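Local atomic coordinates of sawadee homeodomain homolog 1 (Arabidopsis thaliana, PDB entry 4IUP), a protein that binds histone H3 tails methylated at lysine 9 through its SAWADEE domain and acts in RNA-directed DNA methylation and gene silencing with RNA polymerase IV. Residues A[5-10]-A[58-63]; A[15-20]-A[86-91]; A[22-27]-A[47-52]; A[77-82]-A[127-132]. The protein carries 2 engineered substitutions. All blocks are in the same frame, centred on the assembly; numbering follows the deposited sequence.

Interaction 1. Residues A[5-10]-A[58-63]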
# COMPACT_ATOMS: atom_id res chain seq x y z
N ALA A 5 -9.37 -10.28 -1.64
CA ALA A 5 -8.29 -10.40 -0.66
C ALA A 5 -7.96 -9.03 -0.07
O ALA A 5 -8.24 -8.00 -0.69
CB ALA A 5 -7.04 -11.02 -1.29
N PHE A 6 -7.38 -9.03 1.13
CA PHE A 6 -7.31 -7.83 1.94
C PHE A 6 -5.93 -7.53 2.51
O PHE A 6 -5.10 -8.43 2.67
CB PHE A 6 -8.34 -7.93 3.08
CG PHE A 6 -9.75 -8.10 2.58
CD1 PHE A 6 -10.50 -6.99 2.21
CD2 PHE A 6 -10.30 -9.36 2.44
CE1 PHE A 6 -11.80 -7.14 1.71
CE2 PHE A 6 -11.61 -9.53 1.94
CZ PHE A 6 -12.35 -8.41 1.58
N GLU A 7 -5.70 -6.25 2.79
CA GLU A 7 -4.55 -5.80 3.55
C GLU A 7 -5.06 -4.95 4.71
O GLU A 7 -6.15 -4.36 4.62
CB GLU A 7 -3.54 -5.03 2.68
CG GLU A 7 -4.11 -3.80 1.91
CD GLU A 7 -3.19 -3.31 0.79
OE1 GLU A 7 -2.43 -4.13 0.23
OE2 GLU A 7 -3.23 -2.11 0.43
N ALA A 8 -4.29 -4.92 5.79
CA ALA A 8 -4.69 -4.19 6.99
C ALA A 8 -3.58 -3.28 7.48
O ALA A 8 -2.40 -3.64 7.42
CB ALA A 8 -5.12 -5.16 8.09
N LYS A 9 -3.94 -2.14 8.02
CA LYS A 9 -2.96 -1.19 8.47
C LYS A 9 -2.73 -1.30 9.97
O LYS A 9 -3.61 -1.11 10.76
CB LYS A 9 -3.41 0.19 8.13
CG LYS A 9 -2.51 1.27 8.53
CD LYS A 9 -3.13 2.45 7.93
CE LYS A 9 -3.00 3.56 8.73
NZ LYS A 9 -1.64 3.96 8.42
N SER A 10 -1.51 -1.60 10.32
CA SER A 10 -1.16 -1.82 11.71
C SER A 10 -1.14 -0.49 12.46
O SER A 10 -0.57 0.49 11.99
CB SER A 10 0.20 -2.52 11.79
OG SER A 10 0.64 -2.60 13.13
N GLU A 58 -9.30 -3.66 0.34
CA GLU A 58 -8.93 -4.62 -0.68
C GLU A 58 -7.44 -4.46 -0.98
O GLU A 58 -6.92 -3.34 -1.01
CB GLU A 58 -9.76 -4.41 -1.95
CG GLU A 58 -9.63 -5.52 -2.98
CD GLU A 58 -10.57 -5.35 -4.17
OE1 GLU A 58 -10.42 -6.09 -5.16
OE2 GLU A 58 -11.47 -4.47 -4.11
N ARG A 59 -6.77 -5.58 -1.21
CA ARG A 59 -5.32 -5.64 -1.36
C ARG A 59 -4.87 -4.84 -2.57
O ARG A 59 -5.54 -4.85 -3.61
CB ARG A 59 -4.88 -7.10 -1.50
CG ARG A 59 -3.38 -7.34 -1.40
CD ARG A 59 -3.08 -8.83 -1.28
NE ARG A 59 -3.58 -9.39 -0.02
CZ ARG A 59 -3.67 -10.70 0.24
NH1 ARG A 59 -3.31 -11.59 -0.67
NH2 ARG A 59 -4.13 -11.10 1.42
N SER A 60 -3.75 -4.14 -2.42
CA SER A 60 -3.13 -3.38 -3.50
C SER A 60 -2.62 -4.35 -4.56
O SER A 60 -2.47 -5.54 -4.29
CB SER A 60 -2.01 -2.50 -2.95
OG SER A 60 -2.53 -1.52 -2.05
N ILE A 61 -2.36 -3.84 -5.76
CA ILE A 61 -2.13 -4.68 -6.94
C ILE A 61 -0.81 -4.30 -7.65
O ILE A 61 -0.58 -3.13 -7.92
CB ILE A 61 -3.32 -4.54 -7.94
CG1 ILE A 61 -4.65 -4.92 -7.26
CG2 ILE A 61 -3.09 -5.36 -9.22
CD1 ILE A 61 -5.90 -4.58 -8.07
N PRO A 62 0.05 -5.30 -7.96
CA PRO A 62 1.27 -4.98 -8.72
C PRO A 62 0.95 -4.44 -10.11
O PRO A 62 -0.07 -4.79 -10.70
CB PRO A 62 1.98 -6.34 -8.82
CG PRO A 62 1.46 -7.13 -7.64
CD PRO A 62 -0.01 -6.73 -7.60
N VAL A 63 1.82 -3.56 -10.62
CA VAL A 63 1.64 -2.98 -11.94
C VAL A 63 2.70 -3.57 -12.87
O VAL A 63 3.88 -3.53 -12.56
CB VAL A 63 1.74 -1.44 -11.89
CG1 VAL A 63 1.45 -0.82 -13.27
CG2 VAL A 63 0.76 -0.86 -10.86
O HOH W 1 -8.94 -8.58 -3.97
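F6 and E58 form an antiparallel, non-hydrogen-bonded pair with their CA atoms 4.5 Å apart, and just beyond it R59 N donates to A5 O at 2.9 Å. In the tandem tudor architecture of the SAWADEE domain, strand 6-9 here lines one side of the broken strand 56-62, which leads on toward the zinc-bearing half. The side chain of R59 bends at chi3 and comes back over segment 5-10. Its NE and NH2 both end on the single carbonyl oxygen F6 O, a side-on grip in which NH2 lies 3.1 Å from F6 O, and this oxygen sits in the guanidinium plane. A5 CB rests over one face of the same group, 3.7 Å from R59 CZ, so the cation is held both at its edge and from above.

E7 works in the other direction. With CG set between the backbone N and the carbonyl carbon (chi1 56°), the extended chain carries its carboxylate to S60. S60 N meets OE1 of E7 from above the carboxylate plane at 3.0 Å in an almost straight bond (179°), while S60 OG donates to OE2 of E7 on its syn side. S60 OG also takes a bond from R132, and R57 makes a salt bridge with E7 OE2, so OE2 of this buried side chain meets both a hydroxyl and a cation. Water 1 ties the ends together, accepting from A5 N at 2.9 Å and donating to E58 OE1.

Interaction 2. Residues A[15-20]-A[86-91]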
# COMPACT_ATOMS: atom_id res chain seq x y z
N ALA A 15 1.90 0.90 8.83
CA ALA A 15 2.17 0.23 7.56
C ALA A 15 1.12 -0.83 7.26
O ALA A 15 0.41 -1.28 8.18
CB ALA A 15 3.57 -0.38 7.56
N TRP A 16 1.00 -1.20 5.98
CA TRP A 16 -0.01 -2.19 5.54
C TRP A 16 0.56 -3.60 5.42
O TRP A 16 1.69 -3.78 4.95
CB TRP A 16 -0.63 -1.77 4.20
CG TRP A 16 -1.44 -0.51 4.30
CD1 TRP A 16 -0.98 0.78 4.18
CD2 TRP A 16 -2.85 -0.41 4.54
NE1 TRP A 16 -2.01 1.66 4.33
CE2 TRP A 16 -3.17 0.96 4.55
CE3 TRP A 16 -3.87 -1.35 4.75
CZ2 TRP A 16 -4.48 1.42 4.78
CZ3 TRP A 16 -5.17 -0.89 4.97
CH2 TRP A 16 -5.46 0.49 4.98
N TYR A 17 -0.23 -4.58 5.85
CA TYR A 17 0.17 -5.99 5.82
C TYR A 17 -0.94 -6.86 5.23
O TYR A 17 -2.13 -6.61 5.47
CB TYR A 17 0.52 -6.47 7.23
CG TYR A 17 1.71 -5.75 7.83
CD1 TYR A 17 1.55 -4.57 8.57
CD2 TYR A 17 3.01 -6.23 7.64
CE1 TYR A 17 2.65 -3.89 9.11
CE2 TYR A 17 4.12 -5.56 8.18
CZ TYR A 17 3.93 -4.40 8.91
OH TYR A 17 5.02 -3.74 9.44
N ASP A 18 -0.57 -7.87 4.45
CA ASP A 18 -1.55 -8.80 3.89
C ASP A 18 -2.27 -9.60 4.99
O ASP A 18 -1.62 -10.12 5.90
CB ASP A 18 -0.89 -9.77 2.90
CG ASP A 18 -0.48 -9.10 1.61
OD1 ASP A 18 -0.95 -7.98 1.33
OD2 ASP A 18 0.34 -9.70 0.87
N VAL A 19 -3.59 -9.67 4.88
CA VAL A 19 -4.42 -10.41 5.84
C VAL A 19 -4.60 -11.84 5.34
O VAL A 19 -5.02 -12.06 4.20
CB VAL A 19 -5.80 -9.76 6.02
CG1 VAL A 19 -6.68 -10.60 6.95
CG2 VAL A 19 -5.65 -8.34 6.56
N SER A 20 -4.28 -12.81 6.19
CA SER A 20 -4.50 -14.22 5.89
C SER A 20 -5.95 -14.62 6.22
O SER A 20 -6.61 -15.34 5.45
CB SER A 20 -3.50 -15.09 6.67
OG SER A 20 -3.78 -16.46 6.49
N GLN A 86 14.85 -1.13 8.23
CA GLN A 86 13.40 -1.10 8.30
C GLN A 86 12.86 -1.11 6.88
O GLN A 86 13.35 -0.38 6.01
CB GLN A 86 12.98 0.17 9.05
CG GLN A 86 11.50 0.45 9.17
CD GLN A 86 11.26 1.74 9.94
OE1 GLN A 86 10.70 2.70 9.40
NE2 GLN A 86 11.71 1.78 11.19
N ALA A 87 11.86 -1.95 6.63
CA ALA A 87 11.23 -2.02 5.31
C ALA A 87 9.72 -2.15 5.47
O ALA A 87 9.21 -3.22 5.84
CB ALA A 87 11.81 -3.18 4.52
N LEU A 88 9.01 -1.06 5.22
CA LEU A 88 7.56 -0.99 5.41
C LEU A 88 6.84 -0.70 4.09
O LEU A 88 7.40 -0.05 3.21
CB LEU A 88 7.21 0.09 6.44
CG LEU A 88 7.89 -0.02 7.81
CD1 LEU A 88 7.62 1.23 8.64
CD2 LEU A 88 7.43 -1.28 8.56
N TYR A 89 5.62 -1.20 3.96
CA TYR A 89 4.77 -0.85 2.82
C TYR A 89 3.82 0.23 3.31
O TYR A 89 2.98 -0.03 4.18
CB TYR A 89 4.02 -2.07 2.29
CG TYR A 89 4.90 -3.09 1.58
CD1 TYR A 89 5.62 -4.04 2.30
CD2 TYR A 89 5.01 -3.09 0.19
CE1 TYR A 89 6.43 -4.98 1.66
CE2 TYR A 89 5.81 -4.03 -0.47
CZ TYR A 89 6.52 -4.97 0.27
OH TYR A 89 7.32 -5.89 -0.38
N CYS A 90 3.97 1.44 2.75
CA CYS A 90 3.31 2.66 3.23
C CYS A 90 2.60 3.38 2.10
O CYS A 90 3.03 3.33 0.94
CB CYS A 90 4.36 3.63 3.79
SG CYS A 90 5.39 2.96 5.08
N ASP A 91 1.53 4.09 2.43
CA ASP A 91 0.80 4.88 1.43
C ASP A 91 1.57 6.13 1.03
O ASP A 91 2.15 6.83 1.87
CB ASP A 91 -0.59 5.26 1.95
CG ASP A 91 -1.58 4.12 1.85
OD1 ASP A 91 -1.26 3.09 1.20
OD2 ASP A 91 -2.68 4.24 2.41
O HOH W 2 4.56 -3.21 5.73
O HOH W 3 -2.31 4.88 4.83
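W16 N gives its hydrogen to Y89 O at 2.9 Å in a nearly straight bond that arrives almost along the C=O axis. It is a lone direct backbone link between strands that run at 90° to each other. Beside it A15 CB lies against the same Y89 O at 3.4 Å and packs on L88 CB at 3.8 Å, and one branch of L88, through CD2, reaches the hydroxyl OH of Y17. Water 2 adds a second backbone link: it donates to W16 O and accepts from Y89 N, sitting over one face of the Y17 ring and at the edge of the Y89 ring.

With CG beside its backbone N and anti to the carbonyl carbon, W16 brings NE1 of the indole up to the carboxylate of D91. The bond from W16 NE1 to D91 OD2 is weak (3.3 Å, bent to 129°), and the carboxylate is tilted 29° from the ring plane. Water 3, in the plane of the indole, accepts from W16 NE1 and donates to D91 OD2, closing a second path between the two.

Further out, R57 fixes both partners, with a salt bridge to D91 OD1 and a cation-pi contact with W16, and the hydroxyl of Y17 is hydrogen-bonded to D13. Strands 16-27 and 86-98 belong to different halves of the tandem tudor fold. Direct polar links across their junction are thus few, one strong backbone bond and one weak indole bond, supplemented by two waters and a shared arginine, and D91 is probably held more by R57 than by the indole.

Interaction 3. Residues A[22-27]-A[47-52]. With CVM (cymal-4), chain E.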
# COMPACT_ATOMS: atom_id res chain seq x y z
N PHE A 22 -9.59 -13.40 9.06
CA PHE A 22 -10.23 -12.59 10.09
C PHE A 22 -10.78 -13.52 11.17
O PHE A 22 -11.45 -14.51 10.86
CB PHE A 22 -11.37 -11.76 9.47
CG PHE A 22 -10.91 -10.81 8.39
CD1 PHE A 22 -10.73 -11.26 7.07
CD2 PHE A 22 -10.68 -9.47 8.67
CE1 PHE A 22 -10.31 -10.38 6.07
CE2 PHE A 22 -10.27 -8.58 7.67
CZ PHE A 22 -10.08 -9.04 6.37
N LEU A 23 -10.48 -13.20 12.42
CA LEU A 23 -10.76 -14.12 13.53
C LEU A 23 -12.01 -13.78 14.33
O LEU A 23 -12.79 -14.66 14.71
CB LEU A 23 -9.55 -14.19 14.46
CG LEU A 23 -8.21 -14.59 13.82
CD1 LEU A 23 -7.09 -14.44 14.84
CD2 LEU A 23 -8.23 -16.01 13.26
N THR A 24 -12.20 -12.49 14.61
CA THR A 24 -13.30 -12.01 15.43
C THR A 24 -13.43 -10.50 15.28
O THR A 24 -12.70 -9.88 14.50
CB THR A 24 -13.15 -12.46 16.93
OG1 THR A 24 -14.30 -12.06 17.69
CG2 THR A 24 -11.88 -11.92 17.57
N TYR A 25 -14.39 -9.91 15.98
CA TYR A 25 -14.58 -8.47 15.97
C TYR A 25 -14.88 -7.98 17.38
O TYR A 25 -15.18 -8.77 18.28
CB TYR A 25 -15.70 -8.08 14.99
CG TYR A 25 -17.10 -8.30 15.54
CD1 TYR A 25 -17.73 -9.54 15.41
CD2 TYR A 25 -17.77 -7.28 16.20
CE1 TYR A 25 -19.00 -9.75 15.93
CE2 TYR A 25 -19.04 -7.48 16.72
CZ TYR A 25 -19.65 -8.71 16.58
OH TYR A 25 -20.91 -8.90 17.11
N ARG A 26 -14.80 -6.67 17.57
CA ARG A 26 -15.20 -6.02 18.81
C ARG A 26 -15.68 -4.61 18.49
O ARG A 26 -15.31 -4.05 17.47
CB ARG A 26 -14.05 -5.97 19.81
CG ARG A 26 -12.92 -4.99 19.44
CD ARG A 26 -11.78 -5.13 20.42
NE ARG A 26 -10.66 -4.23 20.12
CZ ARG A 26 -9.57 -4.12 20.87
NH1 ARG A 26 -9.45 -4.85 21.98
NH2 ARG A 26 -8.60 -3.29 20.53
N VAL A 27 -16.51 -4.05 19.38
CA VAL A 27 -16.93 -2.66 19.28
C VAL A 27 -16.40 -1.91 20.50
O VAL A 27 -16.62 -2.33 21.64
CB VAL A 27 -18.47 -2.50 19.19
CG1 VAL A 27 -18.85 -1.05 18.94
CG2 VAL A 27 -19.03 -3.38 18.07
N ASP A 47 -1.08 -11.57 15.41
CA ASP A 47 -2.50 -11.14 15.33
C ASP A 47 -2.69 -9.75 15.92
O ASP A 47 -2.12 -9.43 16.96
CB ASP A 47 -3.43 -12.11 16.08
CG ASP A 47 -3.43 -13.52 15.49
OD1 ASP A 47 -3.96 -14.42 16.17
OD2 ASP A 47 -2.90 -13.73 14.38
N GLU A 48 -3.50 -8.92 15.27
CA GLU A 48 -3.74 -7.55 15.73
C GLU A 48 -5.20 -7.15 15.56
O GLU A 48 -5.88 -7.65 14.67
CB GLU A 48 -2.89 -6.56 14.93
CG GLU A 48 -1.42 -6.55 15.27
CD GLU A 48 -0.64 -5.51 14.48
OE1 GLU A 48 -1.20 -4.45 14.14
OE2 GLU A 48 0.57 -5.75 14.23
N TRP A 49 -5.66 -6.24 16.42
CA TRP A 49 -6.93 -5.56 16.23
C TRP A 49 -6.71 -4.37 15.31
O TRP A 49 -5.76 -3.59 15.51
CB TRP A 49 -7.48 -5.07 17.56
CG TRP A 49 -7.94 -6.15 18.49
CD1 TRP A 49 -7.29 -6.62 19.59
CD2 TRP A 49 -9.17 -6.88 18.42
NE1 TRP A 49 -8.03 -7.60 20.21
CE2 TRP A 49 -9.20 -7.78 19.50
CE3 TRP A 49 -10.26 -6.86 17.53
CZ2 TRP A 49 -10.26 -8.66 19.73
CZ3 TRP A 49 -11.32 -7.74 17.75
CH2 TRP A 49 -11.32 -8.62 18.84
N VAL A 50 -7.58 -4.22 14.31
CA VAL A 50 -7.52 -3.10 13.38
C VAL A 50 -8.90 -2.51 13.14
O VAL A 50 -9.89 -3.25 13.04
CB VAL A 50 -6.89 -3.48 12.01
CG1 VAL A 50 -5.41 -3.85 12.16
CG2 VAL A 50 -7.66 -4.62 11.33
N ASN A 51 -8.97 -1.19 13.03
CA ASN A 51 -10.21 -0.49 12.73
C ASN A 51 -10.71 -0.86 11.33
O ASN A 51 -9.96 -0.78 10.36
CB ASN A 51 -9.98 1.02 12.85
CG ASN A 51 -11.23 1.83 12.62
OD1 ASN A 51 -11.70 1.97 11.49
ND2 ASN A 51 -11.78 2.40 13.69
N VAL A 52 -11.98 -1.28 11.24
CA VAL A 52 -12.55 -1.74 9.96
C VAL A 52 -12.61 -0.60 8.93
O VAL A 52 -12.18 -0.77 7.79
CB VAL A 52 -13.95 -2.38 10.14
CG1 VAL A 52 -14.58 -2.75 8.79
CG2 VAL A 52 -13.86 -3.62 11.00
C1 CVM E . -14.47 -4.32 4.51
C2 CVM E . -13.69 -5.13 5.53
C3 CVM E . -13.91 -6.63 5.31
C4 CVM E . -14.26 -7.32 6.63
C6 CVM E . -14.33 -8.85 6.53
C7 CVM E . -15.75 -9.33 6.88
C8 CVM E . -16.01 -10.80 6.48
C9 CVM E . -14.72 -11.58 6.20
C10 CVM E . -13.84 -10.91 5.13
C11 CVM E . -13.93 -9.38 5.14
O12 CVM E . -13.57 -3.93 3.46
C13 CVM E . -13.37 -2.49 3.36
O14 CVM E . -14.20 -1.68 4.25
C15 CVM E . -13.85 -0.26 4.19
C16 CVM E . -13.92 0.32 2.76
C17 CVM E . -13.33 -0.60 1.67
C18 CVM E . -13.65 -2.09 1.90
C19 CVM E . -14.77 0.57 5.10
O20 CVM E . -16.05 -0.08 5.24
O21 CVM E . -13.85 -0.21 0.39
O22 CVM E . -12.85 -2.90 1.03
O23 CVM E . -13.18 1.55 2.73
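R26 sets CG between its backbone N and carbonyl carbon (chi1 71°) and then runs extended to NE, while W49 has CG anti to its carbonyl carbon (chi1 -69°); together these bring arginine and ring face to face. The guanidinium lies flat on the indole, planes 3° apart, with R26 CZ 3.5 Å from the centroid of the W49 five-membered ring: a cation-pi stack. R26 CD sits over the six-membered ring of W49, also at 3.5 Å from its centroid, as a CH-pi contact. The six-membered end of the indole abuts strand 22-27, CH2 of W49 lying 3.6 Å from CG2 of T24, and the backbone of Y25 meets the ring edge. E34 pairs with R26 NH2 and so holds the guanidinium in place. An alanine instead of W49 would strip away this platform and is likely to leave the R26 side chain free to turn, tethered mainly by E34.

F22 turns one ring face to the cyclohexyl ring of cymal-4, its CD1 3.7 Å from C10 of the detergent, and V52 touches the same molecule. Strands 22-27 and 48-51 flank strand 33-39 in the strongly curved antiparallel sheet of a tudor module.

Interaction 4. Residues A[77-82]-A[127-132]. Engineered in segment 77-82: M77 (natural residue Leu).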
# COMPACT_ATOMS: atom_id res chain seq x y z
N MSE A 77 -0.69 5.16 -4.01
CA MSE A 77 0.02 3.90 -4.23
C MSE A 77 0.44 3.33 -2.88
O MSE A 77 0.72 4.09 -1.94
CB MSE A 77 1.30 4.11 -5.07
CG MSE A 77 1.11 4.88 -6.36
SE MSE A 77 -0.06 3.98 -7.63
CE MSE A 77 1.16 2.58 -8.26
N LEU A 78 0.51 2.01 -2.80
CA LEU A 78 1.20 1.35 -1.70
C LEU A 78 2.67 1.21 -2.10
O LEU A 78 2.99 0.58 -3.11
CB LEU A 78 0.59 -0.02 -1.39
CG LEU A 78 1.21 -0.73 -0.17
CD1 LEU A 78 0.87 0.01 1.13
CD2 LEU A 78 0.77 -2.20 -0.09
N CYS A 79 3.56 1.80 -1.29
CA CYS A 79 4.97 1.95 -1.65
C CYS A 79 5.89 1.21 -0.70
O CYS A 79 5.72 1.26 0.52
CB CYS A 79 5.36 3.43 -1.63
SG CYS A 79 4.32 4.49 -2.62
N PHE A 80 6.88 0.54 -1.28
CA PHE A 80 7.90 -0.15 -0.48
C PHE A 80 8.94 0.85 0.01
O PHE A 80 9.77 1.34 -0.77
CB PHE A 80 8.55 -1.27 -1.29
CG PHE A 80 9.52 -2.11 -0.50
CD1 PHE A 80 9.09 -2.84 0.61
CD2 PHE A 80 10.86 -2.18 -0.86
CE1 PHE A 80 9.97 -3.62 1.34
CE2 PHE A 80 11.76 -2.96 -0.13
CZ PHE A 80 11.32 -3.68 0.96
N GLN A 81 8.87 1.15 1.30
CA GLN A 81 9.71 2.18 1.93
C GLN A 81 10.79 1.51 2.76
O GLN A 81 10.52 1.00 3.86
CB GLN A 81 8.84 3.09 2.80
CG GLN A 81 9.56 4.31 3.41
CD GLN A 81 8.73 4.99 4.48
OE1 GLN A 81 8.03 5.98 4.22
NE2 GLN A 81 8.78 4.46 5.68
N GLU A 82 12.01 1.51 2.24
CA GLU A 82 13.14 0.88 2.90
C GLU A 82 14.08 1.94 3.45
O GLU A 82 14.59 2.78 2.71
CB GLU A 82 13.87 -0.05 1.93
CG GLU A 82 14.99 -0.87 2.57
CD GLU A 82 15.45 -2.03 1.69
OE1 GLU A 82 15.52 -1.87 0.45
OE2 GLU A 82 15.76 -3.09 2.26
N GLU A 127 8.76 -1.26 -9.64
CA GLU A 127 8.95 -2.51 -8.89
C GLU A 127 8.79 -2.34 -7.37
O GLU A 127 8.82 -3.33 -6.63
CB GLU A 127 10.30 -3.15 -9.24
CG GLU A 127 11.54 -2.53 -8.57
CD GLU A 127 11.96 -1.17 -9.13
OE1 GLU A 127 11.50 -0.78 -10.23
OE2 GLU A 127 12.78 -0.50 -8.46
N ARG A 128 8.63 -1.10 -6.91
CA ARG A 128 8.43 -0.83 -5.48
C ARG A 128 7.09 -0.16 -5.17
O ARG A 128 6.87 0.31 -4.06
CB ARG A 128 9.59 0.01 -4.92
CG ARG A 128 10.91 -0.73 -4.94
CD ARG A 128 11.94 -0.22 -3.94
NE ARG A 128 13.10 -1.10 -3.98
CZ ARG A 128 13.99 -1.27 -3.00
NH1 ARG A 128 13.88 -0.61 -1.85
NH2 ARG A 128 14.99 -2.12 -3.18
N ILE A 129 6.19 -0.12 -6.15
CA ILE A 129 4.89 0.51 -5.94
C ILE A 129 3.75 -0.39 -6.42
O ILE A 129 3.89 -1.13 -7.39
CB ILE A 129 4.82 1.93 -6.57
CG1 ILE A 129 4.98 1.89 -8.09
CG2 ILE A 129 5.86 2.88 -5.94
CD1 ILE A 129 4.85 3.27 -8.76
N CYS A 130 2.63 -0.34 -5.70
CA CYS A 130 1.43 -1.10 -6.07
C CYS A 130 0.23 -0.17 -6.16
O CYS A 130 0.13 0.78 -5.39
CB CYS A 130 1.14 -2.19 -5.03
SG CYS A 130 2.15 -3.67 -5.20
N ARG A 131 -0.69 -0.46 -7.08
CA ARG A 131 -1.84 0.41 -7.29
C ARG A 131 -3.04 -0.04 -6.45
O ARG A 131 -3.08 -1.16 -5.97
CB ARG A 131 -2.21 0.47 -8.78
CG ARG A 131 -2.80 -0.82 -9.35
CD ARG A 131 -3.36 -0.60 -10.76
NE ARG A 131 -3.86 -1.85 -11.35
CZ ARG A 131 -5.09 -2.33 -11.20
NH1 ARG A 131 -5.99 -1.66 -10.47
NH2 ARG A 131 -5.44 -3.47 -11.77
N ARG A 132 -4.00 0.86 -6.29
CA ARG A 132 -5.26 0.54 -5.63
C ARG A 132 -6.22 0.00 -6.69
O ARG A 132 -6.08 0.35 -7.87
CB ARG A 132 -5.85 1.78 -4.96
CG ARG A 132 -4.96 2.43 -3.88
CD ARG A 132 -4.81 1.56 -2.63
NE ARG A 132 -6.10 1.05 -2.17
CZ ARG A 132 -6.37 -0.23 -1.92
NH1 ARG A 132 -5.44 -1.17 -2.04
NH2 ARG A 132 -7.60 -0.57 -1.53
O HOH W 4 17.24 -1.66 -1.39
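E82 OE1 is gripped by two donors: R128 NH1, in a salt bridge at 3.1 Å, and water 4, which in turn accepts from R128 NH2. The guanidinium reaches E82 on the anti side of OE1, with carboxylate and guanidinium planes 43° apart. R128 gets there with CG anti to its carbonyl carbon (chi1 -65°) and an extended chain that passes along the edge of the F80 ring. R128 NH1 lies 3.5 Å from F80 CD2, close to the ring plane, while CD2 sits over one face of the guanidinium. A serine in place of R128 would probably leave E82 OE1 without its cationic partner and uncover the ring edge of F80.

The two backbones run antiparallel. F80 N donates to R128 O at 2.8 Å, and L78 with C130 forms a hydrogen-bonded pair, C130 N to L78 O at 2.8 Å and L78 N to C130 O at 2.9 Å. The short strand 129-131 is thereby inserted between strands 56-62 and 76-83, in the zinc-bearing half of the tandem tudor fold. L78 and C130 point to one face, where the sulfur of C130 is covalently linked to a beta-mercaptoethanol molecule. On the opposite face, SG of C79 packs on CG2 of I129 at 4.0 Å. The engineered selenomethionine M77 (leucine in nature) folds back through bends at chi2 and chi3 to bring its CE within 3.8 Å of CD1 of I129, and I129 also leans on F111 and L124.

Interactions 1, 2 and 4 cluster near the middle of the domain, whereas interaction 3 is a surface contact about 17 Å, centre to centre, from interaction 2. Strand 16-27 serves both interactions 2 and 3, and strand 6-9 of interaction 1 is its sheet neighbour. Strand 56-62 continues the sheet from interaction 1 to strand 129-131 of interaction 4, where I61 N bonds R131 O; strands 76-83 and 86-98 likewise join interactions 4 and 2. Chemistry follows place: buried carboxylate and carbonyl bonds in 1, a water-assisted crossing in 2, regular sheet pairing with a charged rim in 4. Interaction 3 relies instead on a flat arginine-tryptophan stack.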